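Local structure of 433aa long hypothetical phosphoribosylglycinamide formyl transferase (Pyrococcus horikoshii, 2DWC) at residues W116-R121 with V292-H297; T127-K130 with P135-R138; D146-A151 with E197-E202; E150-I155 with Y173-P178. The protein is of unknown function but belongs to the PurT-like ATP-grasp proteins and holds adenosine-5'-diphosphate in its nucleotide pocket. One frame throughout, in Å; residues are numbered along the deposited sequence.

Contact 1 of 4, residues W116-R121 with V292-H297. With ADP (adenosine-5'-diphosphate), chain H.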
# COMPACT_ATOMS: atom_id res chain seq x y z
N TRP B 116 15.98 -23.49 -8.97
CA TRP B 116 16.27 -24.66 -9.80
C TRP B 116 15.72 -25.94 -9.15
O TRP B 116 15.23 -26.82 -9.85
CB TRP B 116 17.79 -24.71 -10.01
CG TRP B 116 18.32 -25.95 -10.64
CD1 TRP B 116 18.46 -26.20 -11.98
CD2 TRP B 116 18.87 -27.07 -9.95
NE1 TRP B 116 19.08 -27.43 -12.16
CE2 TRP B 116 19.35 -27.97 -10.93
CE3 TRP B 116 19.02 -27.39 -8.59
CZ2 TRP B 116 19.96 -29.18 -10.59
CZ3 TRP B 116 19.64 -28.60 -8.26
CH2 TRP B 116 20.10 -29.47 -9.25
N ILE B 117 15.77 -26.03 -7.82
CA ILE B 117 15.23 -27.19 -7.14
C ILE B 117 13.71 -27.22 -7.22
O ILE B 117 13.14 -28.20 -7.67
CB ILE B 117 15.60 -27.22 -5.66
CG1 ILE B 117 17.07 -27.59 -5.51
CG2 ILE B 117 14.69 -28.21 -4.89
CD1 ILE B 117 17.53 -27.63 -4.07
N ALA B 118 13.08 -26.11 -6.86
CA ALA B 118 11.62 -26.05 -6.82
C ALA B 118 10.92 -26.24 -8.13
O ALA B 118 9.73 -26.58 -8.16
CB ALA B 118 11.16 -24.71 -6.16
N MET B 119 11.61 -26.05 -9.23
CA MET B 119 10.93 -26.20 -10.50
C MET B 119 10.93 -27.62 -11.07
O MET B 119 10.37 -27.86 -12.13
CB MET B 119 11.53 -25.22 -11.50
CG MET B 119 12.97 -25.42 -11.78
SD MET B 119 13.10 -26.67 -13.05
CE MET B 119 12.29 -25.78 -14.47
N HIS B 120 11.55 -28.54 -10.34
CA HIS B 120 11.66 -29.95 -10.78
C HIS B 120 11.06 -30.81 -9.66
O HIS B 120 11.65 -30.91 -8.58
CB HIS B 120 13.13 -30.27 -10.99
CG HIS B 120 13.37 -31.55 -11.74
ND1 HIS B 120 13.18 -32.79 -11.17
CD2 HIS B 120 13.81 -31.77 -13.00
CE1 HIS B 120 13.50 -33.73 -12.05
NE2 HIS B 120 13.89 -33.14 -13.17
N ARG B 121 9.94 -31.46 -9.94
CA ARG B 121 9.27 -32.23 -8.90
C ARG B 121 10.12 -33.31 -8.23
O ARG B 121 9.93 -33.59 -7.04
CB ARG B 121 7.96 -32.84 -9.41
CG ARG B 121 6.93 -31.84 -9.90
CD ARG B 121 5.63 -32.55 -10.05
NE ARG B 121 4.65 -31.78 -10.79
CZ ARG B 121 3.86 -30.86 -10.25
NH1 ARG B 121 3.92 -30.58 -8.96
NH2 ARG B 121 2.97 -30.24 -11.03
N VAL B 292 6.98 -26.42 -2.44
CA VAL B 292 7.32 -25.10 -1.90
C VAL B 292 7.68 -24.13 -3.02
O VAL B 292 8.29 -24.52 -4.02
CB VAL B 292 8.49 -25.22 -0.87
CG1 VAL B 292 9.56 -26.09 -1.43
CG2 VAL B 292 9.09 -23.84 -0.53
N SER B 293 7.25 -22.88 -2.88
CA SER B 293 7.62 -21.87 -3.87
C SER B 293 8.62 -20.98 -3.14
O SER B 293 8.34 -20.47 -2.06
CB SER B 293 6.41 -21.04 -4.31
OG SER B 293 6.78 -20.31 -5.45
N PRO B 294 9.84 -20.80 -3.71
CA PRO B 294 10.85 -19.97 -3.04
C PRO B 294 10.69 -18.47 -3.30
O PRO B 294 11.65 -17.79 -3.66
CB PRO B 294 12.15 -20.54 -3.60
CG PRO B 294 11.78 -20.79 -5.03
CD PRO B 294 10.38 -21.38 -4.95
N ARG B 295 9.48 -17.98 -3.06
CA ARG B 295 9.15 -16.57 -3.29
C ARG B 295 7.72 -16.37 -2.85
O ARG B 295 7.02 -17.34 -2.55
CB ARG B 295 9.25 -16.30 -4.82
CG ARG B 295 8.43 -17.23 -5.74
CD ARG B 295 8.80 -16.92 -7.23
NE ARG B 295 9.08 -18.15 -7.94
CZ ARG B 295 10.28 -18.68 -8.21
NH1 ARG B 295 11.48 -18.12 -7.87
NH2 ARG B 295 10.27 -19.86 -8.79
N PRO B 296 7.27 -15.11 -2.83
CA PRO B 296 5.89 -14.77 -2.45
C PRO B 296 4.97 -15.62 -3.36
O PRO B 296 5.30 -15.90 -4.52
CB PRO B 296 5.79 -13.28 -2.81
CG PRO B 296 7.18 -12.76 -2.49
CD PRO B 296 8.11 -13.89 -2.98
N HIS B 297 3.83 -16.02 -2.83
CA HIS B 297 2.92 -16.90 -3.52
C HIS B 297 1.53 -16.25 -3.58
O HIS B 297 1.16 -15.50 -2.66
CB HIS B 297 2.85 -18.21 -2.70
CG HIS B 297 2.15 -19.33 -3.40
ND1 HIS B 297 2.61 -19.86 -4.59
CD2 HIS B 297 1.04 -20.03 -3.07
CE1 HIS B 297 1.81 -20.85 -4.96
NE2 HIS B 297 0.85 -20.97 -4.06
PB ADP H . 0.84 -27.58 -8.79
O1B ADP H . 1.77 -26.46 -8.48
O2B ADP H . -0.75 -27.38 -8.84
O3B ADP H . 1.33 -28.88 -9.59
PA ADP H . 0.37 -29.84 -7.21
O1A ADP H . 0.21 -30.52 -8.51
O2A ADP H . 1.49 -30.56 -6.31
O3A ADP H . 0.83 -28.31 -7.36
O5' ADP H . -1.00 -29.84 -6.35
C5' ADP H . -2.18 -29.25 -6.89
C4' ADP H . -3.38 -29.72 -6.06
O4' ADP H . -3.73 -31.08 -6.33
C3' ADP H . -3.01 -29.69 -4.58
O3' ADP H . -3.13 -28.36 -4.09
C2' ADP H . -4.16 -30.55 -4.06
O2' ADP H . -5.38 -29.82 -4.18
C1' ADP H . -4.13 -31.69 -5.09
N9 ADP H . -3.11 -32.70 -4.73
C8 ADP H . -1.87 -32.76 -5.20
N7 ADP H . -1.25 -33.83 -4.67
C5 ADP H . -2.11 -34.44 -3.88
C6 ADP H . -2.05 -35.57 -3.07
N6 ADP H . -0.95 -36.32 -3.03
N1 ADP H . -3.13 -35.92 -2.36
C2 ADP H . -4.25 -35.21 -2.42
N3 ADP H . -4.34 -34.14 -3.18
C4 ADP H . -3.30 -33.73 -3.91
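Ala118 meets the end of strand 286-293 with its methyl group, which abuts a proline ring and a backbone carbonyl side by side. CB of Ala118 lies 3.6 Å from CD of Pro294, and the neighbouring ring atom CG of Pro294 stands back at 4.1 Å from the same methyl. Next to the ring, O of Val292 is 3.6 Å from CB of Ala118, plain packing against the main chain. Pro294 is the centre of an inverse gamma turn that takes the chain out of the strand. Its CG also lies over one face of the Arg295 guanidinium, toward the rim, and NH1 of that arginine is tied to OG1 of Thr115 in helix 112-118. This is a seam of the ATP-grasp architecture: helix 112-118 belongs to the preATP-grasp part of the chain and strand 286-293 to the ATP-grasp part. Just beyond the helix, His120 N-caps helix 121-132 through ND1. The polar interactions belong to Arg121, whose chain is extended from CG to NE and meets ADP edge-on, with O3B in the guanidinium plane. NH2 of Arg121 gives O3B of ADP a fairly straight bond of 2.6 Å (158°), while NH1 of Arg121 adds a weak, bent one of 3.2 Å (127°) to the same O3B. NE of Arg121 bonds to O of Ala163, a further hold on the turn of the group.

Contact 2 of 4, residues T127-K130 with P135-R138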
# COMPACT_ATOMS: atom_id res chain seq x y z
N THR B 127 14.53 -33.49 -2.03
CA THR B 127 15.07 -32.55 -1.05
C THR B 127 14.23 -32.62 0.23
O THR B 127 14.78 -32.63 1.33
CB THR B 127 15.08 -31.10 -1.63
OG1 THR B 127 15.96 -31.06 -2.76
CG2 THR B 127 15.56 -30.08 -0.59
N LEU B 128 12.90 -32.66 0.07
CA LEU B 128 12.04 -32.74 1.25
C LEU B 128 12.23 -34.05 2.02
O LEU B 128 12.26 -34.04 3.24
CB LEU B 128 10.56 -32.64 0.87
CG LEU B 128 9.93 -31.24 0.86
CD1 LEU B 128 10.85 -30.26 0.17
CD2 LEU B 128 8.56 -31.30 0.17
N VAL B 129 12.33 -35.16 1.30
CA VAL B 129 12.45 -36.45 1.95
C VAL B 129 13.85 -36.74 2.49
O VAL B 129 14.00 -37.08 3.65
CB VAL B 129 12.02 -37.61 0.99
CG1 VAL B 129 12.19 -38.97 1.70
CG2 VAL B 129 10.58 -37.41 0.53
N LYS B 130 14.87 -36.58 1.65
CA LYS B 130 16.25 -36.89 2.06
C LYS B 130 16.98 -35.82 2.87
O LYS B 130 17.73 -36.15 3.78
CB LYS B 130 17.13 -37.22 0.85
CG LYS B 130 16.55 -38.24 -0.11
CD LYS B 130 16.25 -39.55 0.58
CE LYS B 130 15.65 -40.55 -0.41
NZ LYS B 130 15.08 -41.76 0.27
N PRO B 135 7.59 -35.30 6.53
CA PRO B 135 6.60 -36.22 5.96
C PRO B 135 5.98 -35.72 4.67
O PRO B 135 5.75 -34.52 4.50
CB PRO B 135 5.57 -36.37 7.09
CG PRO B 135 5.66 -35.08 7.83
CD PRO B 135 7.13 -34.68 7.79
N THR B 136 5.74 -36.63 3.75
CA THR B 136 5.11 -36.29 2.48
C THR B 136 4.27 -37.47 2.07
O THR B 136 4.32 -38.52 2.70
CB THR B 136 6.13 -36.10 1.33
OG1 THR B 136 6.65 -37.38 0.96
CG2 THR B 136 7.27 -35.19 1.74
N SER B 137 3.48 -37.27 1.02
CA SER B 137 2.67 -38.35 0.46
C SER B 137 3.62 -39.44 -0.01
O SER B 137 4.77 -39.17 -0.35
CB SER B 137 1.88 -37.84 -0.74
OG SER B 137 2.75 -37.40 -1.79
N ARG B 138 3.16 -40.69 -0.02
CA ARG B 138 4.00 -41.77 -0.53
C ARG B 138 4.08 -41.57 -2.02
O ARG B 138 3.11 -41.16 -2.65
CB ARG B 138 3.37 -43.15 -0.26
CG ARG B 138 3.21 -43.47 1.21
CD ARG B 138 2.36 -44.72 1.38
NE ARG B 138 1.83 -44.83 2.73
CZ ARG B 138 2.58 -44.97 3.82
NH1 ARG B 138 3.90 -45.03 3.69
NH2 ARG B 138 2.03 -45.05 5.02
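Val129 and Thr136 meet through branches set by their first torsions. In Val129, chi1 of 179° puts CG1 anti to the backbone N and swings CG2 beside that N, from where it reaches across to the threonine. In Thr136, chi1 of 71° seats OG1 between its own N and carbonyl carbon and turns CG2 toward the helix. The two side chains cross at about a right angle. CG2 of Val129 lies 4.0 Å from OG1 of Thr136 and 4.2 Å from CG2 of Thr136, so it sits across both branches of the fork. A second, looser touch comes from one residue back in the helix, where CB of Leu128 is 4.3 Å from CG2 of Thr136. The contact closes the short connection between helix 121-132 and strand 139-142, a local turn-back also held by a backbone bond of Leu128 with Val134. Beyond it the loop enters the nucleotide pocket: Ser137 touches ADP, and its OG is hydrogen-bonded to OE2 of Glu202 and to NH1 of Arg125. The Thr136 hydroxyl is spent within its own loop, donating from OG1 to O of Ser137 over 2.9 Å, with the donor tilted 33° from the carbonyl plane. With that polar atom satisfied at home, the threonine offers the helix little more than van der Waals surface, and shape rather than hydrogen bonding governs the fit.

Contact 3 of 4, residues D146-A151 with E197-E202. With ADP (adenosine-5'-diphosphate), chain H.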
# COMPACT_ATOMS: atom_id res chain seq x y z
N ASP B 146 5.50 -48.59 -18.88
CA ASP B 146 5.60 -49.82 -18.11
C ASP B 146 5.84 -49.51 -16.64
O ASP B 146 5.27 -50.14 -15.76
CB ASP B 146 6.76 -50.68 -18.63
CG ASP B 146 6.39 -51.50 -19.85
OD1 ASP B 146 5.67 -50.98 -20.74
OD2 ASP B 146 6.83 -52.66 -19.92
N GLU B 147 6.70 -48.53 -16.38
CA GLU B 147 6.97 -48.17 -15.00
C GLU B 147 5.77 -47.45 -14.41
O GLU B 147 5.46 -47.61 -13.22
CB GLU B 147 8.21 -47.28 -14.93
CG GLU B 147 9.49 -48.02 -15.17
CD GLU B 147 10.70 -47.14 -14.97
OE1 GLU B 147 11.83 -47.67 -14.97
OE2 GLU B 147 10.51 -45.92 -14.80
N LEU B 148 5.07 -46.68 -15.24
CA LEU B 148 3.89 -45.96 -14.77
C LEU B 148 2.83 -46.97 -14.28
O LEU B 148 2.23 -46.78 -13.21
CB LEU B 148 3.32 -45.09 -15.89
CG LEU B 148 2.62 -43.77 -15.53
CD1 LEU B 148 1.38 -43.67 -16.35
CD2 LEU B 148 2.31 -43.67 -14.04
N TYR B 149 2.60 -48.04 -15.06
CA TYR B 149 1.61 -49.05 -14.66
C TYR B 149 1.97 -49.66 -13.32
O TYR B 149 1.13 -49.77 -12.42
CB TYR B 149 1.51 -50.17 -15.69
CG TYR B 149 0.46 -49.94 -16.74
CD1 TYR B 149 0.81 -49.50 -18.02
CD2 TYR B 149 -0.89 -50.16 -16.46
CE1 TYR B 149 -0.16 -49.29 -19.00
CE2 TYR B 149 -1.87 -49.95 -17.43
CZ TYR B 149 -1.50 -49.52 -18.69
OH TYR B 149 -2.46 -49.30 -19.65
N GLU B 150 3.22 -50.08 -13.18
CA GLU B 150 3.66 -50.71 -11.94
C GLU B 150 3.59 -49.72 -10.77
O GLU B 150 3.19 -50.09 -9.67
CB GLU B 150 5.08 -51.26 -12.09
CG GLU B 150 5.58 -52.03 -10.86
CD GLU B 150 6.94 -52.72 -11.08
OE1 GLU B 150 7.60 -52.44 -12.11
OE2 GLU B 150 7.33 -53.53 -10.21
N ALA B 151 3.95 -48.47 -11.03
CA ALA B 151 3.93 -47.45 -9.98
C ALA B 151 2.50 -47.19 -9.50
O ALA B 151 2.24 -47.20 -8.30
CB ALA B 151 4.56 -46.15 -10.51
N GLU B 197 10.31 -38.42 -20.72
CA GLU B 197 9.13 -38.15 -19.91
C GLU B 197 9.25 -38.77 -18.52
O GLU B 197 9.27 -39.99 -18.37
CB GLU B 197 7.87 -38.68 -20.61
CG GLU B 197 6.57 -38.37 -19.86
CD GLU B 197 5.34 -38.97 -20.53
OE1 GLU B 197 4.23 -38.84 -19.97
OE2 GLU B 197 5.49 -39.57 -21.62
N LYS B 198 9.31 -37.91 -17.50
CA LYS B 198 9.43 -38.34 -16.11
C LYS B 198 8.15 -37.97 -15.35
O LYS B 198 7.61 -36.88 -15.51
CB LYS B 198 10.64 -37.66 -15.47
CG LYS B 198 10.97 -38.14 -14.08
CD LYS B 198 12.15 -39.10 -14.08
CE LYS B 198 12.33 -39.72 -12.71
NZ LYS B 198 13.63 -40.44 -12.55
N ILE B 199 7.64 -38.89 -14.52
CA ILE B 199 6.41 -38.63 -13.79
C ILE B 199 6.55 -39.04 -12.33
O ILE B 199 7.29 -39.97 -12.02
CB ILE B 199 5.23 -39.44 -14.41
CG1 ILE B 199 4.89 -38.90 -15.81
CG2 ILE B 199 4.02 -39.40 -13.49
CD1 ILE B 199 3.80 -39.68 -16.53
N ILE B 200 5.87 -38.31 -11.44
CA ILE B 200 5.89 -38.70 -10.03
C ILE B 200 4.46 -39.16 -9.76
O ILE B 200 3.50 -38.51 -10.18
CB ILE B 200 6.30 -37.54 -9.05
CG1 ILE B 200 6.23 -38.05 -7.61
CG2 ILE B 200 5.40 -36.32 -9.24
CD1 ILE B 200 6.70 -37.07 -6.54
N VAL B 201 4.34 -40.31 -9.12
CA VAL B 201 3.05 -40.89 -8.79
C VAL B 201 2.91 -40.83 -7.29
O VAL B 201 3.74 -41.38 -6.56
CB VAL B 201 2.97 -42.38 -9.24
CG1 VAL B 201 1.60 -42.95 -8.87
CG2 VAL B 201 3.19 -42.49 -10.75
N GLU B 202 1.84 -40.18 -6.80
CA GLU B 202 1.65 -40.04 -5.36
C GLU B 202 0.35 -40.61 -4.83
O GLU B 202 -0.67 -40.56 -5.51
CB GLU B 202 1.65 -38.54 -4.97
CG GLU B 202 2.84 -37.74 -5.44
CD GLU B 202 2.74 -36.26 -5.03
OE1 GLU B 202 3.48 -35.44 -5.59
OE2 GLU B 202 1.91 -35.94 -4.15
PB ADP H . 0.84 -27.58 -8.79
O1B ADP H . 1.77 -26.46 -8.48
O2B ADP H . -0.75 -27.38 -8.84
O3B ADP H . 1.33 -28.88 -9.59
PA ADP H . 0.37 -29.84 -7.21
O1A ADP H . 0.21 -30.52 -8.51
O2A ADP H . 1.49 -30.56 -6.31
O3A ADP H . 0.83 -28.31 -7.36
O5' ADP H . -1.00 -29.84 -6.35
C5' ADP H . -2.18 -29.25 -6.89
C4' ADP H . -3.38 -29.72 -6.06
O4' ADP H . -3.73 -31.08 -6.33
C3' ADP H . -3.01 -29.69 -4.58
O3' ADP H . -3.13 -28.36 -4.09
C2' ADP H . -4.16 -30.55 -4.06
O2' ADP H . -5.38 -29.82 -4.18
C1' ADP H . -4.13 -31.69 -5.09
N9 ADP H . -3.11 -32.70 -4.73
C8 ADP H . -1.87 -32.76 -5.20
N7 ADP H . -1.25 -33.83 -4.67
C5 ADP H . -2.11 -34.44 -3.88
C6 ADP H . -2.05 -35.57 -3.07
N6 ADP H . -0.95 -36.32 -3.03
N1 ADP H . -3.13 -35.92 -2.36
C2 ADP H . -4.25 -35.21 -2.42
N3 ADP H . -4.34 -34.14 -3.18
C4 ADP H . -3.30 -33.73 -3.91
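Leu148 and Ala151, three residues apart on helix 145-155, make a shallow hollow that Val201 fills from the strand beneath. The helix lies on the four-stranded antiparallel sheet of the ATP-grasp domain: the axes of segments 146-151 and 199-202 run nearly parallel, 11° apart in direction, and approach to 9.5 Å. The bump is CG2 of Val201, brought up by a chi1 of 180°, which puts CG1 anti to the backbone N and CG2 beside it. On one wall of the hollow CD2 of Leu148 touches CG2 of Val201 at 3.6 Å, the two side chains meeting at an oblique angle. On the other, CB of Ala151 is 3.9 Å from that same CG2, where the backbones also come near, CA to CA 6.7 Å between Ala151 and Val201. Two residues back, Ile199 extends the strand's ridge more loosely, its CD1 4.4 Å from CG of Leu148. Ile181 and Thr161 also pack on the leucine. Glu202, next in the strand, turns toward the nucleotide instead. Its OE1 is salt-bridged to Lys162, and N6 of ADP donates to OE2 of Glu202 over 3.1 Å at 158°.

Contact 4 of 4, residues E150-I155 with Y173-P178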
# COMPACT_ATOMS: atom_id res chain seq x y z
N GLU B 150 3.22 -50.08 -13.18
CA GLU B 150 3.66 -50.71 -11.94
C GLU B 150 3.59 -49.72 -10.77
O GLU B 150 3.19 -50.09 -9.67
CB GLU B 150 5.08 -51.26 -12.09
CG GLU B 150 5.58 -52.03 -10.86
CD GLU B 150 6.94 -52.72 -11.08
OE1 GLU B 150 7.60 -52.44 -12.11
OE2 GLU B 150 7.33 -53.53 -10.21
N ALA B 151 3.95 -48.47 -11.03
CA ALA B 151 3.93 -47.45 -9.98
C ALA B 151 2.50 -47.19 -9.50
O ALA B 151 2.24 -47.20 -8.30
CB ALA B 151 4.56 -46.15 -10.51
N CYS B 152 1.57 -46.94 -10.42
CA CYS B 152 0.19 -46.70 -10.02
C CYS B 152 -0.38 -47.88 -9.23
O CYS B 152 -1.09 -47.69 -8.24
CB CYS B 152 -0.69 -46.41 -11.23
SG CYS B 152 -0.35 -44.80 -12.03
N GLU B 153 -0.06 -49.10 -9.66
CA GLU B 153 -0.53 -50.30 -8.98
C GLU B 153 0.08 -50.39 -7.59
O GLU B 153 -0.61 -50.71 -6.62
CB GLU B 153 -0.14 -51.56 -9.77
CG GLU B 153 -1.00 -51.83 -10.99
CD GLU B 153 -2.44 -52.20 -10.64
OE1 GLU B 153 -2.66 -52.86 -9.60
OE2 GLU B 153 -3.35 -51.85 -11.42
N LYS B 154 1.37 -50.10 -7.49
CA LYS B 154 2.05 -50.16 -6.20
C LYS B 154 1.61 -49.07 -5.23
O LYS B 154 1.55 -49.29 -4.02
CB LYS B 154 3.55 -50.08 -6.40
CG LYS B 154 4.37 -50.79 -5.36
CD LYS B 154 5.82 -50.85 -5.82
CE LYS B 154 6.43 -52.24 -5.65
NZ LYS B 154 7.80 -52.31 -6.24
N ILE B 155 1.34 -47.87 -5.75
CA ILE B 155 0.91 -46.76 -4.89
C ILE B 155 -0.52 -46.98 -4.43
O ILE B 155 -0.87 -46.65 -3.30
CB ILE B 155 1.01 -45.42 -5.64
CG1 ILE B 155 2.49 -45.06 -5.85
CG2 ILE B 155 0.25 -44.35 -4.90
CD1 ILE B 155 3.28 -44.88 -4.57
N TYR B 173 -2.73 -35.73 -13.55
CA TYR B 173 -3.92 -36.54 -13.75
C TYR B 173 -4.35 -37.21 -12.45
O TYR B 173 -3.51 -37.54 -11.61
CB TYR B 173 -3.66 -37.60 -14.81
CG TYR B 173 -4.92 -38.04 -15.52
CD1 TYR B 173 -5.41 -37.34 -16.62
CD2 TYR B 173 -5.65 -39.13 -15.06
CE1 TYR B 173 -6.60 -37.72 -17.25
CE2 TYR B 173 -6.84 -39.52 -15.68
CZ TYR B 173 -7.31 -38.81 -16.78
OH TYR B 173 -8.49 -39.17 -17.39
N PHE B 174 -5.66 -37.40 -12.27
CA PHE B 174 -6.15 -38.08 -11.09
C PHE B 174 -6.54 -39.48 -11.56
O PHE B 174 -7.62 -39.69 -12.11
CB PHE B 174 -7.37 -37.38 -10.51
CG PHE B 174 -7.79 -37.92 -9.18
CD1 PHE B 174 -6.87 -38.03 -8.14
CD2 PHE B 174 -9.12 -38.29 -8.94
CE1 PHE B 174 -7.25 -38.49 -6.88
CE2 PHE B 174 -9.51 -38.76 -7.68
CZ PHE B 174 -8.58 -38.85 -6.65
N VAL B 175 -5.64 -40.44 -11.34
CA VAL B 175 -5.85 -41.83 -11.76
C VAL B 175 -6.72 -42.61 -10.77
O VAL B 175 -6.30 -42.93 -9.67
CB VAL B 175 -4.48 -42.54 -11.92
CG1 VAL B 175 -4.68 -43.99 -12.36
CG2 VAL B 175 -3.64 -41.78 -12.93
N LYS B 176 -7.95 -42.92 -11.18
CA LYS B 176 -8.86 -43.65 -10.32
C LYS B 176 -8.74 -45.15 -10.50
O LYS B 176 -9.12 -45.94 -9.62
CB LYS B 176 -10.30 -43.19 -10.57
CG LYS B 176 -10.58 -41.76 -10.10
CD LYS B 176 -12.06 -41.41 -10.26
CE LYS B 176 -12.40 -40.10 -9.56
NZ LYS B 176 -13.86 -39.78 -9.66
N GLY B 177 -8.21 -45.55 -11.64
CA GLY B 177 -8.05 -46.97 -11.92
C GLY B 177 -7.10 -47.19 -13.07
O GLY B 177 -6.72 -46.25 -13.77
N PRO B 178 -6.70 -48.45 -13.30
CA PRO B 178 -5.79 -48.83 -14.38
C PRO B 178 -6.18 -48.28 -15.74
O PRO B 178 -5.33 -48.07 -16.60
CB PRO B 178 -5.84 -50.36 -14.35
CG PRO B 178 -6.05 -50.66 -12.90
CD PRO B 178 -7.09 -49.63 -12.49
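An edge strand, 173-175, of the ATP-grasp domain's four-stranded antiparallel sheet and the loop that follows it lie against the last turn of helix 145-155, where Cys152 faces Val175 and Glu153 faces Pro178. The buried half of the contact is apolar. SG of Cys152 approaches CG1 of Val175 at 4.4 Å, a loose touch between two side chains that point toward each other between helix and sheet. The other half lies at the surface, on residues open to solvent. Here the glutamate folds over instead of stretching out: a bend at chi2 (-68°) brings its carboxylate back to the proline ring, and the two side chains cross at about a right angle. OE2 of Glu153 rests 3.3 Å from CG of Pro178, with CB of Pro178 farther off at 4.1 Å from that oxygen. The proline carbons have no polar hydrogen to offer, so this is packing; OE2 has a polar partner in the hydroxyl of Tyr157, which probably steadies the carboxylate beside the ring's CG corner and whose side chain also touches Val175 and Pro178. Phe174 projects to the other side of the strand, where its ring meets His160 and His204 of the nucleotide pocket. On the helix side of the sheet, Cys152 also packs on Cys159 and Thr161 of strand 159-163 and on Val201 of strand 199-203, while Ile181 and Ala184 of helix 181-185 cover Cys152 and Val175 respectively.

Overall arrangement
From the N terminus, helix 112-118 opens contact 1, which closes only at 292-297, so the other three contacts all fall within its span. Contact 2 comes first, a short turn-back between helix 121-132 and the loop before strand 139-142. Helix 145-155 then starts both remaining contacts: contact 4 closes at 173-178, within the longer loop that contact 3 closes at 197-202. They share Glu150 and Ala151, and their centres lie about 8 Å apart on one four-stranded sheet. Contact 1 joins the preATP-grasp and ATP-grasp parts of the chain, whereas the others lie in the latter. Contacts 1, 2 and 3 all reach ADP; Ser137 links contact 2 to Glu202 of contact 3, and Arg121 packs on Ile200.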